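Side-chain contacts in glucoamylase (Thermoanaerobacterium thermosaccharolyticum, PDB 1LF6), which hydrolyses terminal alpha-1,4-linked glucose residues from the non-reducing ends of glucan chains, probably releasing beta-D-glucose: residues Val110-Asp113 and Tyr118-Thr121; Ile304-Glu309 and Ala355-Ser360; Ala349-Ala354 and Ala655-Val660. All blocks are in the same frame, centred on the assembly; numbering follows the deposited sequence.

How the interactions relate
Interaction 1 belongs to the N-terminal beta-sandwich domain, whereas interactions 2 and 3 lie in the alpha-helical catalytic domain; the centre of interaction 1 is about 34 Å from that of interaction 2 and about 35 Å from that of interaction 3. The two helical contacts are neighbours, with centres about 9 Å apart, and they touch. Leu305 CD1 of interaction 2 packs 3.8 Å from Ala351 CB of interaction 3, and Ser360 CB lies 3.6 Å from Phe352 CG. Helix 342-355 therefore serves both: Ala351 faces helix 653-668, while Phe352 packs on Asp357 and Ser360. All three contacts lie away from the probable catalytic pair Glu435 and Glu438.

Interaction 1 of 3, residues Val110-Asp113 and Tyr118-Thr121; sequences VNTD and YRIT
Tyr118 reaches Asp113 by setting CG between its own backbone N and carbonyl carbon (chi1 65°), the more hindered staggered position, while Asp113 extends CG trans to its backbone N. The two side chains cross at about a right angle, and Asp113 CB comes down over one ring face in a CH-pi contact, 3.4 Å from the Tyr118 ring centroid and displaced toward the rim. Beyond it the carboxylate is almost parallel to the ring, the planes 11° apart, with Asp113 CG 3.2 Å from Tyr118 CE1. Its OD2 makes a salt bridge to Arg117 in the connecting turn, and Pro87, Val79 and Phe139 also touch the tyrosine. With this packing gone, an alanine in place of Tyr118 is likely to open a gap beneath Asp113 and leave its carboxylate freer to turn.

Between the strands, which run antiparallel, Asn111 N donates to Ile120 O at 2.8 Å, and Ile120 N returns a bond of 2.9 Å to Asn111 O. Nearer the turn Asp113 N gives a longer bond, 3.1 Å, to Tyr118 O. Asn111 and Ile120 point to one face of the sheet, where the asparagine amide is held by Ser95, Glu89 and Gly57.

On the opposite face Arg119 runs alongside Val110 and Thr112, its CG 4.1 Å from Val110 CG1. A water bridges Arg119 and Thr112, accepting from Arg119 NE at 2.6 Å and pairing with Thr112 OG1. Arg119 NH2 turns to Glu140 on the next strand. Asp113 and Arg119 thus each find an opposite charge outside these four-residue segments, and between the strands themselves the grip is backbone bonding, aliphatic packing, one carbon-on-ring contact and one water bridge.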
# COMPACT_ATOMS: atom_id res chain seq x y z
N VAL A 110 -22.09 -0.68 4.33
CA VAL A 110 -23.52 -0.74 4.08
C VAL A 110 -23.67 -0.87 2.58
O VAL A 110 -23.40 0.07 1.84
CB VAL A 110 -24.25 0.53 4.56
CG1 VAL A 110 -25.74 0.43 4.23
CG2 VAL A 110 -24.07 0.71 6.05
N ASN A 111 -24.08 -2.05 2.13
CA ASN A 111 -24.27 -2.31 0.71
C ASN A 111 -25.75 -2.33 0.38
O ASN A 111 -26.49 -3.19 0.87
CB ASN A 111 -23.61 -3.63 0.31
CG ASN A 111 -22.13 -3.67 0.64
OD1 ASN A 111 -21.48 -2.63 0.72
ND2 ASN A 111 -21.59 -4.87 0.83
N THR A 112 -26.17 -1.39 -0.45
CA THR A 112 -27.57 -1.27 -0.84
C THR A 112 -27.79 -1.69 -2.29
O THR A 112 -27.28 -1.06 -3.22
CB THR A 112 -28.08 0.17 -0.67
OG1 THR A 112 -27.92 0.57 0.69
CG2 THR A 112 -29.55 0.27 -1.05
N ASP A 113 -28.56 -2.76 -2.46
CA ASP A 113 -28.90 -3.29 -3.78
C ASP A 113 -29.26 -2.16 -4.74
O ASP A 113 -30.06 -1.29 -4.40
CB ASP A 113 -30.07 -4.27 -3.66
CG ASP A 113 -30.55 -4.79 -5.00
OD1 ASP A 113 -29.70 -5.03 -5.89
OD2 ASP A 113 -31.77 -4.98 -5.16
N TYR A 118 -32.62 -5.33 -1.36
CA TYR A 118 -31.99 -5.73 -0.11
C TYR A 118 -30.91 -4.75 0.36
O TYR A 118 -30.57 -3.79 -0.34
CB TYR A 118 -31.36 -7.12 -0.25
CG TYR A 118 -30.22 -7.16 -1.24
CD1 TYR A 118 -30.45 -7.40 -2.60
CD2 TYR A 118 -28.91 -6.90 -0.83
CE1 TYR A 118 -29.39 -7.38 -3.52
CE2 TYR A 118 -27.85 -6.88 -1.74
CZ TYR A 118 -28.10 -7.12 -3.08
OH TYR A 118 -27.07 -7.09 -3.99
N ARG A 119 -30.38 -5.02 1.54
CA ARG A 119 -29.32 -4.21 2.13
C ARG A 119 -28.53 -5.10 3.07
O ARG A 119 -29.10 -5.82 3.89
CB ARG A 119 -29.92 -3.04 2.92
CG ARG A 119 -28.88 -2.14 3.57
CD ARG A 119 -29.51 -1.30 4.67
NE ARG A 119 -30.51 -0.39 4.14
CZ ARG A 119 -31.51 0.11 4.85
NH1 ARG A 119 -32.38 0.95 4.29
NH2 ARG A 119 -31.66 -0.23 6.13
N ILE A 120 -27.21 -5.06 2.95
CA ILE A 120 -26.35 -5.86 3.81
C ILE A 120 -25.41 -4.93 4.56
O ILE A 120 -24.74 -4.09 3.96
CB ILE A 120 -25.52 -6.88 2.99
CG1 ILE A 120 -26.45 -7.83 2.23
CG2 ILE A 120 -24.61 -7.67 3.92
CD1 ILE A 120 -25.72 -8.88 1.41
N THR A 121 -25.37 -5.08 5.88
CA THR A 121 -24.50 -4.24 6.70
C THR A 121 -23.43 -5.12 7.35
O THR A 121 -23.73 -6.18 7.89
CB THR A 121 -25.31 -3.52 7.79
OG1 THR A 121 -26.32 -2.71 7.17
CG2 THR A 121 -24.41 -2.63 8.64
O HOH W 1 -30.04 1.50 2.43

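Interaction 2 of 3, residues Ile304-Glu309 and Ala355-Ser360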
# COMPACT_ATOMS: atom_id res chain seq x y z
N ILE A 304 -2.78 3.47 9.03
CA ILE A 304 -2.49 2.71 7.83
C ILE A 304 -1.00 2.41 7.77
O ILE A 304 -0.60 1.28 7.48
CB ILE A 304 -2.92 3.48 6.55
CG1 ILE A 304 -4.45 3.51 6.46
CG2 ILE A 304 -2.32 2.83 5.30
CD1 ILE A 304 -4.97 4.30 5.28
N LEU A 305 -0.16 3.41 8.05
CA LEU A 305 1.28 3.20 8.03
C LEU A 305 1.65 2.20 9.11
O LEU A 305 2.39 1.24 8.87
CB LEU A 305 2.02 4.53 8.27
CG LEU A 305 1.81 5.61 7.21
CD1 LEU A 305 2.65 6.83 7.55
CD2 LEU A 305 2.20 5.07 5.82
N LYS A 306 1.12 2.43 10.31
CA LYS A 306 1.38 1.55 11.44
C LYS A 306 1.01 0.11 11.09
O LYS A 306 1.69 -0.83 11.47
CB LYS A 306 0.56 2.03 12.64
CG LYS A 306 1.36 2.18 13.91
CD LYS A 306 1.86 0.85 14.40
CE LYS A 306 2.79 1.01 15.59
NZ LYS A 306 3.20 -0.34 16.05
N ALA A 307 -0.09 -0.04 10.36
CA ALA A 307 -0.58 -1.36 9.96
C ALA A 307 0.14 -1.95 8.75
O ALA A 307 -0.19 -3.05 8.31
CB ALA A 307 -2.08 -1.27 9.67
N SER A 308 1.14 -1.24 8.23
CA SER A 308 1.88 -1.72 7.05
C SER A 308 3.22 -2.38 7.37
O SER A 308 4.03 -2.63 6.48
CB SER A 308 2.09 -0.57 6.06
OG SER A 308 0.85 -0.11 5.57
N GLU A 309 3.45 -2.64 8.65
CA GLU A 309 4.69 -3.28 9.09
C GLU A 309 4.47 -4.79 9.22
O GLU A 309 3.40 -5.22 9.63
CB GLU A 309 5.12 -2.72 10.46
CG GLU A 309 6.31 -3.43 11.09
CD GLU A 309 6.63 -2.93 12.49
OE1 GLU A 309 5.69 -2.78 13.30
OE2 GLU A 309 7.82 -2.70 12.79
N ALA A 355 4.86 12.54 13.50
CA ALA A 355 3.70 12.19 14.31
C ALA A 355 4.07 11.90 15.77
O ALA A 355 3.20 11.82 16.63
CB ALA A 355 3.00 10.97 13.71
N GLY A 356 5.36 11.73 16.05
CA GLY A 356 5.79 11.46 17.41
C GLY A 356 6.07 10.00 17.70
O GLY A 356 6.47 9.66 18.82
N ASP A 357 5.86 9.13 16.73
CA ASP A 357 6.11 7.70 16.91
C ASP A 357 7.55 7.41 16.48
O ASP A 357 7.80 6.80 15.44
CB ASP A 357 5.13 6.86 16.09
CG ASP A 357 5.33 5.36 16.29
OD1 ASP A 357 4.60 4.59 15.64
OD2 ASP A 357 6.20 4.96 17.09
N VAL A 358 8.49 7.86 17.30
CA VAL A 358 9.91 7.68 17.03
C VAL A 358 10.31 6.21 17.01
O VAL A 358 11.17 5.82 16.22
CB VAL A 358 10.75 8.44 18.08
CG1 VAL A 358 12.23 8.29 17.79
CG2 VAL A 358 10.36 9.91 18.07
N ASP A 359 9.69 5.40 17.87
CA ASP A 359 10.00 3.96 17.94
C ASP A 359 9.83 3.27 16.59
O ASP A 359 10.67 2.47 16.18
CB ASP A 359 9.08 3.27 18.95
CG ASP A 359 9.42 3.65 20.39
OD1 ASP A 359 8.60 3.34 21.28
OD2 ASP A 359 10.49 4.23 20.63
N SER A 360 8.74 3.57 15.90
CA SER A 360 8.48 2.97 14.60
C SER A 360 9.54 3.36 13.58
O SER A 360 9.96 2.54 12.77
CB SER A 360 7.09 3.36 14.10
OG SER A 360 6.08 2.76 14.90
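Lys306, at the C-terminal end of helix 296-306, brings its aliphatic chain, not its ammonium group, against Asp357 and Ser360. Bent at chi2 (-66°), the lysine lays CE 3.8 Å from Ser360 OG and 4.0 Å from Asp357 OD1, crossing the aspartate at about a right angle. NZ remains 5.1 Å from Asp357 OD1, too far for a salt bridge, although the opposite charges probably still attract. Trp280 and Tyr283 of helix 269-284 also touch the lysine.

Asp357 is already committed to its own helix. It stands at the N-cap of helix 358-375, and the capping bond runs from Ser360 N to its OD2 at 3.1 Å, the donor arriving from above the carboxylate plane. OD1 accepts from Tyr283 and also from the Ser360 hydroxyl, though the latter bond is modelled so short that its length is doubtful.

Just before the cap, Gly356 closes the preceding helix with positive phi in a Schellman motif. A C-cap followed at once by an aspartate N-cap makes the tight joint between successive helices 342-355 and 358-375 of the family 15 (alpha/alpha) barrel, and Lys306 carries the end of helix 296-306 onto that joint.

Interaction 3 of 3, residues Ala349-Ala354 and Ala655-Val660; sequences ANAFIA and AHAEYV
Ala351 and Ala657 make the closest apolar contact here, with their CB atoms 3.7 Å apart. The methyl of Ala351 points at helix 653-668. Three residues further along that helix, Val660 joins in, its CB 4.2 Å from Ala351 CB. One methyl therefore meets two residues on the same face of the partner helix, about a turn apart.

Contact with the backbone is the second kind. Ala351 CB lies 3.7 Å from Ala657 CA, as near as it is to the methyl. Val660 holds CG1 trans to its backbone N (chi1 171°), and this branch comes 4.1 Å from Ala351 O. No hydrogen bond crosses between the segments; each helix satisfies its own backbone, as where Val660 N donates to His656 O. Because both residues at the closest point are alanines, the chains can approach until Ala351 CA is 5.0 Å from Ala657 CA.

Polar side chains are engaged to other parts of the domain. His656 bonds to Ser301, and Glu658 forms a salt bridge with Arg541. Helix 296-306 packs against both partners, Met302 touching Phe352 as well as Val660.

Close, alanine-lined packing here joins a helix from early in the catalytic domain to one near the end of the chain, consistent with the way early and late helices come together in the (alpha/alpha) barrel of six helical hairpins.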
# COMPACT_ATOMS: atom_id res chain seq x y z
N ALA A 349 9.08 6.59 7.58
CA ALA A 349 9.76 6.89 8.83
C ALA A 349 9.65 8.38 9.17
O ALA A 349 9.50 8.75 10.34
CB ALA A 349 11.21 6.47 8.74
N ASN A 350 9.74 9.23 8.16
CA ASN A 350 9.64 10.66 8.40
C ASN A 350 8.26 11.04 8.92
O ASN A 350 8.12 11.97 9.73
CB ASN A 350 9.97 11.45 7.12
CG ASN A 350 11.45 11.45 6.82
OD1 ASN A 350 12.27 11.44 7.73
ND2 ASN A 350 11.79 11.47 5.53
N ALA A 351 7.23 10.33 8.45
CA ALA A 351 5.86 10.60 8.91
C ALA A 351 5.76 10.16 10.38
O ALA A 351 5.19 10.87 11.20
CB ALA A 351 4.86 9.83 8.06
N PHE A 352 6.32 8.99 10.70
CA PHE A 352 6.29 8.52 12.08
C PHE A 352 6.99 9.54 12.98
O PHE A 352 6.53 9.82 14.08
CB PHE A 352 6.99 7.16 12.21
CG PHE A 352 6.12 5.99 11.81
CD1 PHE A 352 4.88 5.80 12.40
CD2 PHE A 352 6.57 5.06 10.88
CE1 PHE A 352 4.08 4.70 12.07
CE2 PHE A 352 5.78 3.95 10.54
CZ PHE A 352 4.54 3.78 11.13
N ILE A 353 8.10 10.09 12.50
CA ILE A 353 8.83 11.09 13.28
C ILE A 353 7.96 12.31 13.52
O ILE A 353 7.81 12.76 14.65
CB ILE A 353 10.12 11.55 12.55
CG1 ILE A 353 11.09 10.37 12.43
CG2 ILE A 353 10.77 12.70 13.32
CD1 ILE A 353 11.52 9.80 13.76
N ALA A 354 7.38 12.83 12.44
CA ALA A 354 6.52 14.00 12.51
C ALA A 354 5.32 13.79 13.42
O ALA A 354 4.82 14.73 14.04
CB ALA A 354 6.04 14.37 11.12
N ALA A 655 2.36 8.13 -0.14
CA ALA A 655 1.46 9.27 -0.30
C ALA A 655 0.82 9.67 1.03
O ALA A 655 0.62 10.85 1.32
CB ALA A 655 0.39 8.94 -1.33
N HIS A 656 0.47 8.68 1.85
CA HIS A 656 -0.12 8.96 3.15
C HIS A 656 0.93 9.60 4.05
O HIS A 656 0.62 10.48 4.85
CB HIS A 656 -0.68 7.68 3.77
CG HIS A 656 -2.05 7.33 3.27
ND1 HIS A 656 -3.18 8.01 3.69
CD2 HIS A 656 -2.46 6.45 2.33
CE1 HIS A 656 -4.23 7.56 3.02
NE2 HIS A 656 -3.82 6.61 2.19
N ALA A 657 2.17 9.15 3.90
CA ALA A 657 3.27 9.70 4.69
C ALA A 657 3.47 11.15 4.26
O ALA A 657 3.69 12.03 5.09
CB ALA A 657 4.54 8.88 4.45
N GLU A 658 3.39 11.39 2.96
CA GLU A 658 3.55 12.74 2.43
C GLU A 658 2.43 13.63 2.96
O GLU A 658 2.68 14.77 3.32
CB GLU A 658 3.53 12.73 0.90
CG GLU A 658 3.87 14.07 0.26
CD GLU A 658 5.33 14.47 0.45
OE1 GLU A 658 6.12 13.65 0.97
OE2 GLU A 658 5.69 15.61 0.07
N TYR A 659 1.20 13.11 3.01
CA TYR A 659 0.09 13.91 3.52
C TYR A 659 0.33 14.30 4.98
O TYR A 659 0.12 15.45 5.36
CB TYR A 659 -1.26 13.18 3.41
CG TYR A 659 -2.36 13.93 4.13
CD1 TYR A 659 -2.66 13.65 5.47
CD2 TYR A 659 -3.02 14.99 3.52
CE1 TYR A 659 -3.59 14.41 6.18
CE2 TYR A 659 -3.95 15.77 4.22
CZ TYR A 659 -4.22 15.47 5.55
OH TYR A 659 -5.11 16.24 6.26
N VAL A 660 0.75 13.33 5.78
CA VAL A 660 1.02 13.58 7.19
C VAL A 660 2.06 14.69 7.35
O VAL A 660 1.85 15.65 8.09
CB VAL A 660 1.52 12.30 7.89
CG1 VAL A 660 2.01 12.61 9.30
CG2 VAL A 660 0.39 11.29 7.96